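Local coordinates for protein salicylate 5-hydroxylase, large oxygenase component (Ralstonia sp., PDB 7C8Z) that hydroxylates salicylate at its 5-position to give gentisate, as the oxygenase component of an NADH-dependent system carrying a Rieske [2Fe-2S] cluster and a mononuclear iron, at residues 135-138 and 142-145; 106-111 and 115-120; 96-99 and 103-106; 147-152 and 166-171; 74-77 and 83-86. One frame throughout, in Å; residues are numbered along the deposited sequence.

All five contacts lie in the Rieske part of the chain. Contacts 1 and 2 both touch the [2Fe-2S] cluster and meet each other where the Y137 hydroxyl reaches the backbone N of A111. Contact 2 is buried and contact 1 only partly so. Contact 3, also buried, pairs the strands of a hairpin and shares V106 with contact 2; it relies on backbone bonds and an aspartate-asparagine link. Contact 5, partly buried, adjoins it through R97 and is carried by a salt bridge and an isoleucine methyl. Contact 4, smallest in buried area, joins two loops beside contact 1 by loose arginine packing without a hydrogen bond between them. Contacts 2 and 4 both meet the second subunit.

Contact 1 (135-138 and 142-145); sequences WNYS and DLQG. With FES (Fe2/s2 (inorganic) cluster), chain I.
L143 touches two aromatic side chains of the facing strand, Y137 and W135. Its CD1 sits over a face of the Y137 ring, 4.2 Å from the ring centroid and offset toward the rim, a CH-pi contact. CD2 reaches the six-membered ring of W135, 3.8 Å from W135 CZ3, and CD1 is also near the indole. The leucine can serve both because CG is anti to its backbone N (chi1 177°), which turns the branched end toward the facing strand. On W135 itself one face is taken by the cluster, with S1 of the [2Fe-2S] group 3.7 Å from CD1, and the ring of H112 lies nearly parallel to the indole. The Y137 hydroxyl is used elsewhere, hydrogen-bonded to the backbone N of A111.

Beneath these side chains the backbones are joined irregularly. N136 N donates an almost straight bond (173°) to G145 O at 3.0 Å, whereas N136 O receives two donors, Q144 N at 2.7 Å and G145 N at 3.0 Å. Toward the turn, S138 N binds D142 O at 2.7 Å, and the serine hydroxyl oxygen OG accepts from D142 N at 2.9 Å. K140 N binds that OG as well, giving one oxygen two backbone N-H groups. Outside the hairpin, N136 ND2 is hydrogen-bonded to D127, and D142 OD1 is salt-bridged to K175.

Two residues, Q144 and G145, thus face the single N136: a classic beta bulge in the hairpin of strands 135-137 and 143-145, which brings W135 against the cluster in this Rieske domain.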
# COMPACT_ATOMS: atom_id res chain seq x y z
N TRP A 135 -12.07 -25.93 18.65
CA TRP A 135 -11.28 -26.47 19.75
C TRP A 135 -11.39 -25.52 20.93
O TRP A 135 -11.28 -24.30 20.77
CB TRP A 135 -9.82 -26.66 19.35
CG TRP A 135 -9.55 -27.95 18.63
CD1 TRP A 135 -10.44 -28.68 17.90
CD2 TRP A 135 -8.30 -28.66 18.56
NE1 TRP A 135 -9.83 -29.80 17.38
CE2 TRP A 135 -8.51 -29.81 17.77
CE3 TRP A 135 -7.02 -28.43 19.09
CZ2 TRP A 135 -7.50 -30.73 17.50
CZ3 TRP A 135 -6.02 -29.35 18.82
CH2 TRP A 135 -6.27 -30.49 18.03
N ASN A 136 -11.62 -26.07 22.12
CA ASN A 136 -11.85 -25.28 23.33
C ASN A 136 -10.68 -25.44 24.29
O ASN A 136 -10.27 -26.57 24.59
CB ASN A 136 -13.16 -25.70 24.00
CG ASN A 136 -13.54 -24.80 25.17
OD1 ASN A 136 -12.85 -24.74 26.18
ND2 ASN A 136 -14.66 -24.10 25.02
N TYR A 137 -10.17 -24.31 24.79
CA TYR A 137 -9.05 -24.26 25.73
C TYR A 137 -9.46 -23.50 26.99
O TYR A 137 -10.20 -22.51 26.92
CB TYR A 137 -7.83 -23.56 25.13
CG TYR A 137 -7.36 -24.08 23.79
CD1 TYR A 137 -7.97 -23.68 22.61
CD2 TYR A 137 -6.29 -24.96 23.71
CE1 TYR A 137 -7.53 -24.15 21.39
CE2 TYR A 137 -5.85 -25.43 22.50
CZ TYR A 137 -6.46 -25.03 21.34
OH TYR A 137 -6.01 -25.51 20.14
N SER A 138 -8.94 -23.95 28.13
CA SER A 138 -9.06 -23.19 29.37
C SER A 138 -8.39 -21.81 29.23
O SER A 138 -7.56 -21.58 28.34
CB SER A 138 -8.44 -23.95 30.54
OG SER A 138 -7.03 -24.04 30.42
N ASP A 142 -5.03 -24.87 28.43
CA ASP A 142 -5.17 -26.32 28.38
C ASP A 142 -6.33 -26.70 27.46
O ASP A 142 -7.44 -26.19 27.60
CB ASP A 142 -5.41 -26.88 29.78
CG ASP A 142 -4.28 -26.57 30.73
OD1 ASP A 142 -3.11 -26.81 30.36
OD2 ASP A 142 -4.55 -26.08 31.85
N LEU A 143 -6.06 -27.61 26.52
CA LEU A 143 -7.07 -28.08 25.57
C LEU A 143 -8.16 -28.85 26.32
O LEU A 143 -7.92 -29.98 26.77
CB LEU A 143 -6.41 -28.95 24.51
CG LEU A 143 -7.35 -29.58 23.48
CD1 LEU A 143 -8.21 -28.52 22.82
CD2 LEU A 143 -6.55 -30.36 22.45
N GLN A 144 -9.35 -28.27 26.42
CA GLN A 144 -10.45 -28.88 27.16
C GLN A 144 -11.42 -29.65 26.29
O GLN A 144 -12.09 -30.56 26.79
CB GLN A 144 -11.23 -27.81 27.93
CG GLN A 144 -10.47 -27.20 29.07
CD GLN A 144 -11.21 -26.03 29.67
OE1 GLN A 144 -12.00 -25.36 29.00
NE2 GLN A 144 -10.99 -25.77 30.96
N GLY A 145 -11.53 -29.31 25.01
CA GLY A 145 -12.51 -29.96 24.16
C GLY A 145 -12.08 -30.06 22.71
O GLY A 145 -11.57 -29.09 22.13
FE1 FES I . -8.81 -26.36 13.58
FE2 FES I . -8.30 -24.28 15.79
S1 FES I . -9.72 -25.92 15.53
S2 FES I . -7.41 -24.70 13.85

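Contact 2 (106-111 and 115-120); sequences VENVCA and MRFCRE. With FES (Fe2/s2 (inorganic) cluster), chain I.
C110 and M115 meet next to the iron-sulfur cluster. The thiolate end of C110 points to the iron, with SG 2.7 Å from FE2 of the cluster; separately, its backbone N donates to M115 O at 2.9 Å and joins this residue to the returning loop. One layer out, the F117 ring packs against segment 106-111. Its edge faces the backbone N of C110, while N108 OD1 stands 3.6 Å above the ring plane, over the centre.

N108 also bridges the loops through its carboxamide. With CG anti to the backbone N (chi1 -169°), the amide reaches the backbone of C118 and binds it twice: C118 N donates to OD1 at 2.9 Å and ND2 donates to C118 O at 3.0 Å. Both acceptors are met in plane on a lone pair, which fixes the amide's rotation. Farther along, R119 NE folds back to R116 O at 3.3 Å. The R119 guanidinium makes a cation-pi contact with W395 of the second subunit and, through the less surely placed NH2, a salt bridge to E398 there. E107 is salt-bridged to R91 and to K403 of the second subunit.

N108, centre of an inverse gamma turn, follows directly on strand 103-107. F117 and C118 pack on I94 of strand 91-97; on the cluster side, F117 and M115 reach C130 of strand 128-130 and C110 touches Y137 of strand 135-137.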
# COMPACT_ATOMS: atom_id res chain seq x y z
N VAL A 106 -0.84 -16.74 27.19
CA VAL A 106 -0.76 -17.87 26.28
C VAL A 106 -0.51 -17.36 24.87
O VAL A 106 -0.79 -16.21 24.54
CB VAL A 106 -2.04 -18.74 26.32
CG1 VAL A 106 -2.30 -19.22 27.74
CG2 VAL A 106 -3.22 -17.95 25.77
N GLU A 107 0.03 -18.24 24.03
CA GLU A 107 0.29 -17.87 22.65
C GLU A 107 -0.99 -17.94 21.83
O GLU A 107 -1.76 -18.90 21.93
CB GLU A 107 1.36 -18.79 22.05
CG GLU A 107 1.70 -18.46 20.60
CD GLU A 107 3.07 -18.94 20.20
OE1 GLU A 107 3.60 -18.44 19.19
OE2 GLU A 107 3.62 -19.83 20.89
N ASN A 108 -1.22 -16.91 21.01
CA ASN A 108 -2.43 -16.79 20.20
C ASN A 108 -2.32 -17.63 18.93
O ASN A 108 -2.54 -17.13 17.83
CB ASN A 108 -2.68 -15.32 19.84
CG ASN A 108 -4.06 -15.08 19.23
OD1 ASN A 108 -4.92 -15.95 19.24
ND2 ASN A 108 -4.26 -13.89 18.69
N VAL A 109 -1.99 -18.91 19.08
CA VAL A 109 -1.87 -19.84 17.96
C VAL A 109 -2.54 -21.15 18.36
O VAL A 109 -2.27 -21.68 19.44
CB VAL A 109 -0.40 -20.10 17.57
CG1 VAL A 109 -0.32 -21.14 16.46
CG2 VAL A 109 0.26 -18.80 17.14
N CYS A 110 -3.40 -21.67 17.49
CA CYS A 110 -4.12 -22.88 17.85
C CYS A 110 -3.24 -24.11 17.68
O CYS A 110 -2.27 -24.13 16.92
CB CYS A 110 -5.37 -23.05 17.00
SG CYS A 110 -6.12 -24.66 17.32
N ALA A 111 -3.62 -25.17 18.39
CA ALA A 111 -2.86 -26.41 18.36
C ALA A 111 -3.23 -27.31 17.19
O ALA A 111 -2.40 -28.12 16.77
CB ALA A 111 -3.06 -27.16 19.68
N MET A 115 -4.04 -21.82 13.64
CA MET A 115 -4.79 -20.60 13.35
C MET A 115 -4.68 -19.61 14.50
O MET A 115 -4.83 -19.96 15.67
CB MET A 115 -6.26 -20.93 13.08
CG MET A 115 -7.15 -19.70 13.11
SD MET A 115 -8.62 -19.89 12.10
CE MET A 115 -9.90 -19.45 13.27
N ARG A 116 -4.42 -18.35 14.16
CA ARG A 116 -4.40 -17.26 15.13
C ARG A 116 -5.85 -16.91 15.47
O ARG A 116 -6.48 -16.11 14.79
CB ARG A 116 -3.64 -16.07 14.56
CG ARG A 116 -3.23 -15.06 15.60
CD ARG A 116 -2.92 -13.75 14.95
NE ARG A 116 -1.52 -13.62 14.59
CZ ARG A 116 -0.95 -12.47 14.26
NH1 ARG A 116 -1.68 -11.36 14.27
NH2 ARG A 116 0.34 -12.42 13.95
N PHE A 117 -6.37 -17.49 16.56
CA PHE A 117 -7.81 -17.54 16.80
C PHE A 117 -8.37 -16.30 17.49
O PHE A 117 -9.55 -15.98 17.31
CB PHE A 117 -8.17 -18.78 17.62
CG PHE A 117 -7.44 -18.87 18.93
CD1 PHE A 117 -7.96 -18.30 20.07
CD2 PHE A 117 -6.23 -19.54 19.01
CE1 PHE A 117 -7.29 -18.38 21.28
CE2 PHE A 117 -5.55 -19.63 20.21
CZ PHE A 117 -6.08 -19.05 21.35
N CYS A 118 -7.58 -15.59 18.28
CA CYS A 118 -8.10 -14.44 19.01
C CYS A 118 -7.97 -13.19 18.14
O CYS A 118 -6.86 -12.80 17.77
CB CYS A 118 -7.37 -14.26 20.34
SG CYS A 118 -7.93 -12.85 21.33
N ARG A 119 -9.10 -12.58 17.82
CA ARG A 119 -9.14 -11.49 16.86
C ARG A 119 -9.41 -10.14 17.49
O ARG A 119 -8.98 -9.12 16.95
CB ARG A 119 -10.20 -11.76 15.79
CG ARG A 119 -9.84 -12.92 14.90
CD ARG A 119 -8.90 -12.44 13.83
NE ARG A 119 -7.67 -13.21 13.77
CZ ARG A 119 -6.61 -12.82 13.09
NH1 ARG A 119 -6.63 -11.68 12.41
NH2 ARG A 119 -5.52 -13.58 13.07
N GLU A 120 -10.15 -10.10 18.60
CA GLU A 120 -10.38 -8.85 19.30
C GLU A 120 -9.11 -8.44 20.04
O GLU A 120 -8.23 -9.25 20.33
CB GLU A 120 -11.55 -8.99 20.28
CG GLU A 120 -12.89 -9.28 19.60
CD GLU A 120 -13.50 -8.03 18.99
OE1 GLU A 120 -13.02 -6.92 19.31
OE2 GLU A 120 -14.46 -8.15 18.19
FE1 FES I . -8.81 -26.36 13.58
FE2 FES I . -8.30 -24.28 15.79
S1 FES I . -9.72 -25.92 15.53
S2 FES I . -7.41 -24.70 13.85

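Contact 3 (96-99 and 103-106); sequences VRDP and INVV
D98 and N104 are brought together by their first torsions. In D98, CG is anti to the backbone N (chi1 -159°), and in N104 it is anti to the carbonyl carbon, which brings the two polar ends together beside the hairpin. N104 ND2 then donates to D98 OD1 at 2.6 Å, practically straight at 179°. The donor keeps the acceptor in its own amide plane and meets the anti lone pair of the oxygen, although the carboxylate and amide planes are strongly turned against each other. Each group has a further partner: D98 OD1 a salt bridge to K140, N104 ND2 a bond to L139 O. K140 would partly offset the aspartate's negative charge.

On the other face, R97 bends at its third torsion and lays its guanidinium against I103, whose CG1 covers one face at 3.5 Å from both R97 NH1 and NH2. The charged group is directed elsewhere: NH2 is salt-bridged to E74, and NE lies near I77 O, modelled too close to be relied on.

Between these faces V96 and N104 form a hydrogen-bonded antiparallel pair, V96 N to N104 O and N104 N to V96 O, both 2.9 Å, while V96 CG1 touches N104 CB at 4.0 Å. The hairpin sits inside the large antiparallel sheet: strand 91-97 has 82-88 as its other neighbour, strand 103-107 has 175-181, and V96 and V106 both pack on F128 of strand 128-130.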
# COMPACT_ATOMS: atom_id res chain seq x y z
N VAL A 96 -4.66 -12.83 30.04
CA VAL A 96 -6.01 -12.96 30.59
C VAL A 96 -5.94 -13.12 32.10
O VAL A 96 -5.05 -13.80 32.63
CB VAL A 96 -6.78 -14.13 29.95
CG1 VAL A 96 -6.06 -15.45 30.22
CG2 VAL A 96 -8.21 -14.17 30.46
N ARG A 97 -6.89 -12.51 32.80
CA ARG A 97 -6.99 -12.71 34.24
C ARG A 97 -7.71 -14.02 34.52
O ARG A 97 -8.83 -14.24 34.05
CB ARG A 97 -7.73 -11.56 34.91
CG ARG A 97 -7.92 -11.81 36.40
CD ARG A 97 -7.97 -10.52 37.20
NE ARG A 97 -6.95 -9.57 36.79
CZ ARG A 97 -5.70 -9.55 37.25
NH1 ARG A 97 -5.31 -10.46 38.14
NH2 ARG A 97 -4.85 -8.64 36.81
N ASP A 98 -7.07 -14.88 35.31
CA ASP A 98 -7.60 -16.20 35.62
C ASP A 98 -8.73 -16.07 36.63
O ASP A 98 -8.76 -15.14 37.43
CB ASP A 98 -6.50 -17.09 36.20
CG ASP A 98 -6.82 -18.56 36.08
OD1 ASP A 98 -6.52 -19.15 35.03
OD2 ASP A 98 -7.39 -19.13 37.04
N PRO A 99 -9.70 -17.01 36.61
CA PRO A 99 -10.77 -17.00 37.62
C PRO A 99 -10.27 -16.98 39.06
O PRO A 99 -11.00 -16.53 39.95
CB PRO A 99 -11.54 -18.28 37.32
CG PRO A 99 -11.37 -18.47 35.85
CD PRO A 99 -10.00 -17.95 35.51
N ILE A 103 -2.75 -14.14 36.61
CA ILE A 103 -2.68 -13.68 35.22
C ILE A 103 -1.98 -14.74 34.39
O ILE A 103 -0.82 -15.07 34.65
CB ILE A 103 -1.95 -12.33 35.11
CG1 ILE A 103 -2.76 -11.25 35.82
CG2 ILE A 103 -1.71 -11.96 33.65
CD1 ILE A 103 -2.03 -9.94 35.94
N ASN A 104 -2.67 -15.26 33.38
CA ASN A 104 -2.10 -16.19 32.42
C ASN A 104 -1.74 -15.47 31.13
O ASN A 104 -2.41 -14.51 30.73
CB ASN A 104 -3.06 -17.34 32.11
CG ASN A 104 -3.85 -17.81 33.32
OD1 ASN A 104 -3.38 -17.74 34.45
ND2 ASN A 104 -5.07 -18.30 33.08
N VAL A 105 -0.68 -15.94 30.48
CA VAL A 105 -0.29 -15.44 29.17
C VAL A 105 -0.06 -16.64 28.27
O VAL A 105 0.82 -17.47 28.54
CB VAL A 105 0.95 -14.55 29.22
CG1 VAL A 105 1.49 -14.32 27.81
CG2 VAL A 105 0.61 -13.23 29.89
N VAL A 106 -0.84 -16.74 27.19
CA VAL A 106 -0.76 -17.87 26.28
C VAL A 106 -0.51 -17.36 24.87
O VAL A 106 -0.79 -16.21 24.54
CB VAL A 106 -2.04 -18.74 26.32
CG1 VAL A 106 -2.30 -19.22 27.74
CG2 VAL A 106 -3.22 -17.95 25.77

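Contact 4 (147-152 and 166-171); sequences PFRRGV and FKLEEH
The guanidinium of R149 has something on both faces. Over the centre of one lies L168 CD2, 4.0 Å above the plane; on the opposite face R150 NH2 stands 3.7 Å above it, toward the rim. At the edge, near the plane, R149 NH2 comes no closer than 4.0 Å to F166 O, a proximity without a hydrogen bond. The F166 ring in turn presents its edge to the arginine, with CD2 4.4 Å from R149 NE. R149 reaches across because CG is anti to its backbone N and the chain then bends at the second torsion (chi2 -86°), which swings the flat end over the leucine. The contact is loose and made by van der Waals packing of a charged group on an apolar one.

Each loop has internal bonds of its own. F148 to G151 is a type I beta turn closed by G151 N to F148 O, and R149 is hydrogen-bonded through its backbone to M162. Opposite, H171 N donates to L168 O at 3.0 Å, K167 NZ makes a salt bridge to E170 OE1 at 3.1 Å, and F166 CE1 lies over a face of the H171 ring.

On the second subunit, F166 packs on E411, F148 on Y242 and P147 on L246, which falls in sequence between the iron ligands H243 and H248. The contact thus joins two loops near the cluster end of a Rieske domain, as in ring-hydroxylating oxygenases, where cluster and catalytic iron face each other across the subunit interface.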
# COMPACT_ATOMS: atom_id res chain seq x y z
N PRO A 147 -14.01 -31.44 19.27
CA PRO A 147 -15.19 -32.07 18.67
C PRO A 147 -14.80 -33.32 17.88
O PRO A 147 -13.84 -33.32 17.11
CB PRO A 147 -15.75 -30.97 17.76
CG PRO A 147 -15.20 -29.69 18.30
CD PRO A 147 -13.87 -30.02 18.92
N PHE A 148 -15.56 -34.40 18.11
CA PHE A 148 -15.40 -35.68 17.42
C PHE A 148 -14.06 -36.35 17.72
O PHE A 148 -13.65 -37.25 16.97
CB PHE A 148 -15.55 -35.56 15.90
CG PHE A 148 -16.63 -34.63 15.44
CD1 PHE A 148 -17.85 -34.58 16.09
CD2 PHE A 148 -16.43 -33.81 14.34
CE1 PHE A 148 -18.85 -33.73 15.65
CE2 PHE A 148 -17.43 -32.95 13.90
CZ PHE A 148 -18.64 -32.91 14.55
N ARG A 149 -13.39 -35.94 18.80
CA ARG A 149 -12.15 -36.57 19.23
C ARG A 149 -12.33 -38.07 19.31
O ARG A 149 -11.52 -38.86 18.82
CB ARG A 149 -11.77 -36.04 20.62
CG ARG A 149 -10.38 -36.44 21.13
CD ARG A 149 -10.38 -37.78 21.84
NE ARG A 149 -9.34 -37.89 22.85
CZ ARG A 149 -9.51 -37.63 24.14
NH1 ARG A 149 -10.70 -37.25 24.60
NH2 ARG A 149 -8.50 -37.78 24.98
N ARG A 150 -13.43 -38.47 19.94
CA ARG A 150 -13.80 -39.86 20.14
C ARG A 150 -14.61 -40.48 19.04
O ARG A 150 -14.99 -41.66 19.16
CB ARG A 150 -14.54 -40.01 21.47
CG ARG A 150 -14.27 -41.33 22.18
CD ARG A 150 -12.79 -41.64 22.31
NE ARG A 150 -12.18 -40.96 23.44
CZ ARG A 150 -11.76 -41.58 24.54
NH1 ARG A 150 -11.88 -42.89 24.66
NH2 ARG A 150 -11.22 -40.88 25.52
N GLY A 151 -14.90 -39.74 17.98
CA GLY A 151 -15.59 -40.27 16.81
C GLY A 151 -17.07 -39.92 16.80
O GLY A 151 -17.58 -39.25 17.70
N VAL A 152 -17.76 -40.32 15.73
CA VAL A 152 -19.20 -40.09 15.63
C VAL A 152 -19.82 -41.40 15.20
O VAL A 152 -19.58 -41.87 14.08
CB VAL A 152 -19.57 -38.96 14.65
CG1 VAL A 152 -21.10 -38.85 14.53
CG2 VAL A 152 -18.99 -37.64 15.08
N PHE A 166 -3.55 -40.14 21.10
CA PHE A 166 -3.59 -38.69 21.14
C PHE A 166 -4.08 -38.23 22.51
O PHE A 166 -5.15 -38.64 22.96
CB PHE A 166 -4.52 -38.17 20.03
CG PHE A 166 -4.75 -36.69 20.06
CD1 PHE A 166 -3.91 -35.84 19.37
CD2 PHE A 166 -5.84 -36.16 20.74
CE1 PHE A 166 -4.13 -34.47 19.37
CE2 PHE A 166 -6.07 -34.79 20.75
CZ PHE A 166 -5.21 -33.95 20.06
N LYS A 167 -3.29 -37.39 23.17
CA LYS A 167 -3.62 -36.89 24.49
C LYS A 167 -3.80 -35.38 24.45
O LYS A 167 -3.01 -34.67 23.81
CB LYS A 167 -2.51 -37.21 25.50
CG LYS A 167 -2.24 -38.69 25.75
CD LYS A 167 -1.15 -38.87 26.82
CE LYS A 167 0.06 -39.61 26.27
NZ LYS A 167 1.32 -39.22 26.97
N LEU A 168 -4.85 -34.91 25.11
CA LEU A 168 -5.12 -33.47 25.18
C LEU A 168 -3.96 -32.74 25.85
O LEU A 168 -3.63 -31.60 25.48
CB LEU A 168 -6.43 -33.21 25.92
CG LEU A 168 -7.70 -33.88 25.40
CD1 LEU A 168 -8.94 -33.12 25.87
CD2 LEU A 168 -7.69 -33.98 23.88
N GLU A 169 -3.35 -33.38 26.85
CA GLU A 169 -2.26 -32.78 27.61
C GLU A 169 -1.13 -32.26 26.74
O GLU A 169 -0.38 -31.38 27.18
CB GLU A 169 -1.71 -33.80 28.62
CG GLU A 169 -2.70 -34.23 29.70
CD GLU A 169 -3.67 -35.30 29.22
OE1 GLU A 169 -3.24 -36.19 28.46
OE2 GLU A 169 -4.85 -35.25 29.62
N GLU A 170 -0.98 -32.78 25.52
CA GLU A 170 0.14 -32.46 24.65
C GLU A 170 -0.21 -31.53 23.51
O GLU A 170 0.63 -31.30 22.64
CB GLU A 170 0.76 -33.74 24.08
CG GLU A 170 1.24 -34.71 25.13
CD GLU A 170 1.39 -36.11 24.59
OE1 GLU A 170 2.22 -36.87 25.13
OE2 GLU A 170 0.68 -36.46 23.61
N HIS A 171 -1.44 -31.02 23.46
CA HIS A 171 -1.84 -30.13 22.38
C HIS A 171 -2.66 -28.96 22.92
O HIS A 171 -3.73 -28.62 22.41
CB HIS A 171 -2.59 -30.91 21.31
CG HIS A 171 -1.73 -31.91 20.61
ND1 HIS A 171 -1.57 -33.20 21.07
CD2 HIS A 171 -0.96 -31.81 19.50
CE1 HIS A 171 -0.75 -33.86 20.27
NE2 HIS A 171 -0.37 -33.04 19.31

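Contact 5 (74-77 and 83-86); sequences EAEI and FKRT
E76 OE2 is gripped by two donors, K84 NZ across the contact at 3.1 Å and the backbone N of L73 just upstream. The ammonium uses the syn lone pair, on the side of the other carboxylate oxygen, and lies at a similar distance from OE1, whose position is less certain; together they form a salt bridge. The bonds from K84 and L73 together probably limit the turning of the carboxylate. K84 reaches it as a stretched chain, with CG anti to the backbone N (chi1 -178°) and the later torsions extended as well, which brings NZ to the carboxylate.

I77 supplies the apolar half. Its CG2 methyl, set anti to the carbonyl carbon, touches mainly the strand's backbone, 3.7 Å from F83 N and 3.9 Å from K84 N. The bend that offers this methyl is closed by I77 N donating to E74 O at 2.9 Å, the bond of a one-turn 3-10 segment at residues 74-76.

I77 also packs on M95 of strand 91-97 and I103 of strand 103-107, while K84 pairs by backbone with M95 and F83 with G123. The contact thus joins a 3-10 turn, which follows strand 69-73, to strand 82-88 in the antiparallel sheet of the Rieske domain, far from both metal centres.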
# COMPACT_ATOMS: atom_id res chain seq x y z
N GLU A 74 -1.99 -4.67 34.94
CA GLU A 74 -3.05 -5.43 35.59
C GLU A 74 -4.40 -4.74 35.47
O GLU A 74 -5.43 -5.40 35.34
CB GLU A 74 -2.71 -5.67 37.06
CG GLU A 74 -1.46 -6.50 37.27
CD GLU A 74 -1.48 -7.28 38.57
OE1 GLU A 74 -2.57 -7.75 38.97
OE2 GLU A 74 -0.40 -7.42 39.20
N ALA A 75 -4.41 -3.40 35.51
CA ALA A 75 -5.65 -2.65 35.41
C ALA A 75 -6.36 -2.86 34.09
O ALA A 75 -7.57 -2.62 34.00
CB ALA A 75 -5.38 -1.16 35.62
N GLU A 76 -5.65 -3.30 33.04
CA GLU A 76 -6.33 -3.60 31.78
C GLU A 76 -7.19 -4.85 31.87
O GLU A 76 -8.04 -5.06 31.01
CB GLU A 76 -5.31 -3.77 30.65
CG GLU A 76 -4.14 -2.81 30.69
CD GLU A 76 -3.33 -2.81 29.41
OE1 GLU A 76 -3.77 -2.21 28.41
OE2 GLU A 76 -2.26 -3.44 29.39
N ILE A 77 -7.00 -5.67 32.90
CA ILE A 77 -7.77 -6.91 33.02
C ILE A 77 -8.19 -7.12 34.47
O ILE A 77 -7.70 -8.05 35.14
CB ILE A 77 -6.96 -8.11 32.49
CG1 ILE A 77 -5.51 -8.04 32.95
CG2 ILE A 77 -7.00 -8.13 30.97
CD1 ILE A 77 -4.83 -9.39 32.99
N PHE A 83 -9.47 -10.21 29.12
CA PHE A 83 -8.28 -10.49 28.33
C PHE A 83 -7.90 -9.28 27.49
O PHE A 83 -8.75 -8.47 27.09
CB PHE A 83 -8.50 -11.71 27.41
CG PHE A 83 -9.37 -11.44 26.21
CD1 PHE A 83 -8.83 -10.92 25.04
CD2 PHE A 83 -10.72 -11.73 26.24
CE1 PHE A 83 -9.63 -10.67 23.94
CE2 PHE A 83 -11.52 -11.50 25.14
CZ PHE A 83 -10.98 -10.96 23.99
N LYS A 84 -6.59 -9.18 27.23
CA LYS A 84 -6.02 -8.21 26.31
C LYS A 84 -5.06 -8.95 25.38
O LYS A 84 -4.17 -9.66 25.85
CB LYS A 84 -5.29 -7.09 27.06
CG LYS A 84 -4.71 -6.01 26.16
CD LYS A 84 -3.57 -5.26 26.84
CE LYS A 84 -2.64 -4.64 25.81
NZ LYS A 84 -1.80 -3.55 26.37
N ARG A 85 -5.28 -8.82 24.07
CA ARG A 85 -4.35 -9.38 23.11
C ARG A 85 -3.19 -8.42 22.89
O ARG A 85 -3.39 -7.21 22.75
CB ARG A 85 -5.06 -9.68 21.78
CG ARG A 85 -4.13 -10.16 20.66
CD ARG A 85 -4.90 -10.64 19.43
NE ARG A 85 -5.71 -9.58 18.83
CZ ARG A 85 -5.29 -8.70 17.92
NH1 ARG A 85 -4.03 -8.73 17.48
NH2 ARG A 85 -6.12 -7.79 17.45
N THR A 86 -1.98 -8.96 22.84
CA THR A 86 -0.78 -8.15 22.64
C THR A 86 0.24 -9.00 21.89
O THR A 86 -0.11 -10.06 21.34
CB THR A 86 -0.25 -7.62 23.98
OG1 THR A 86 0.83 -6.71 23.76
CG2 THR A 86 0.23 -8.77 24.86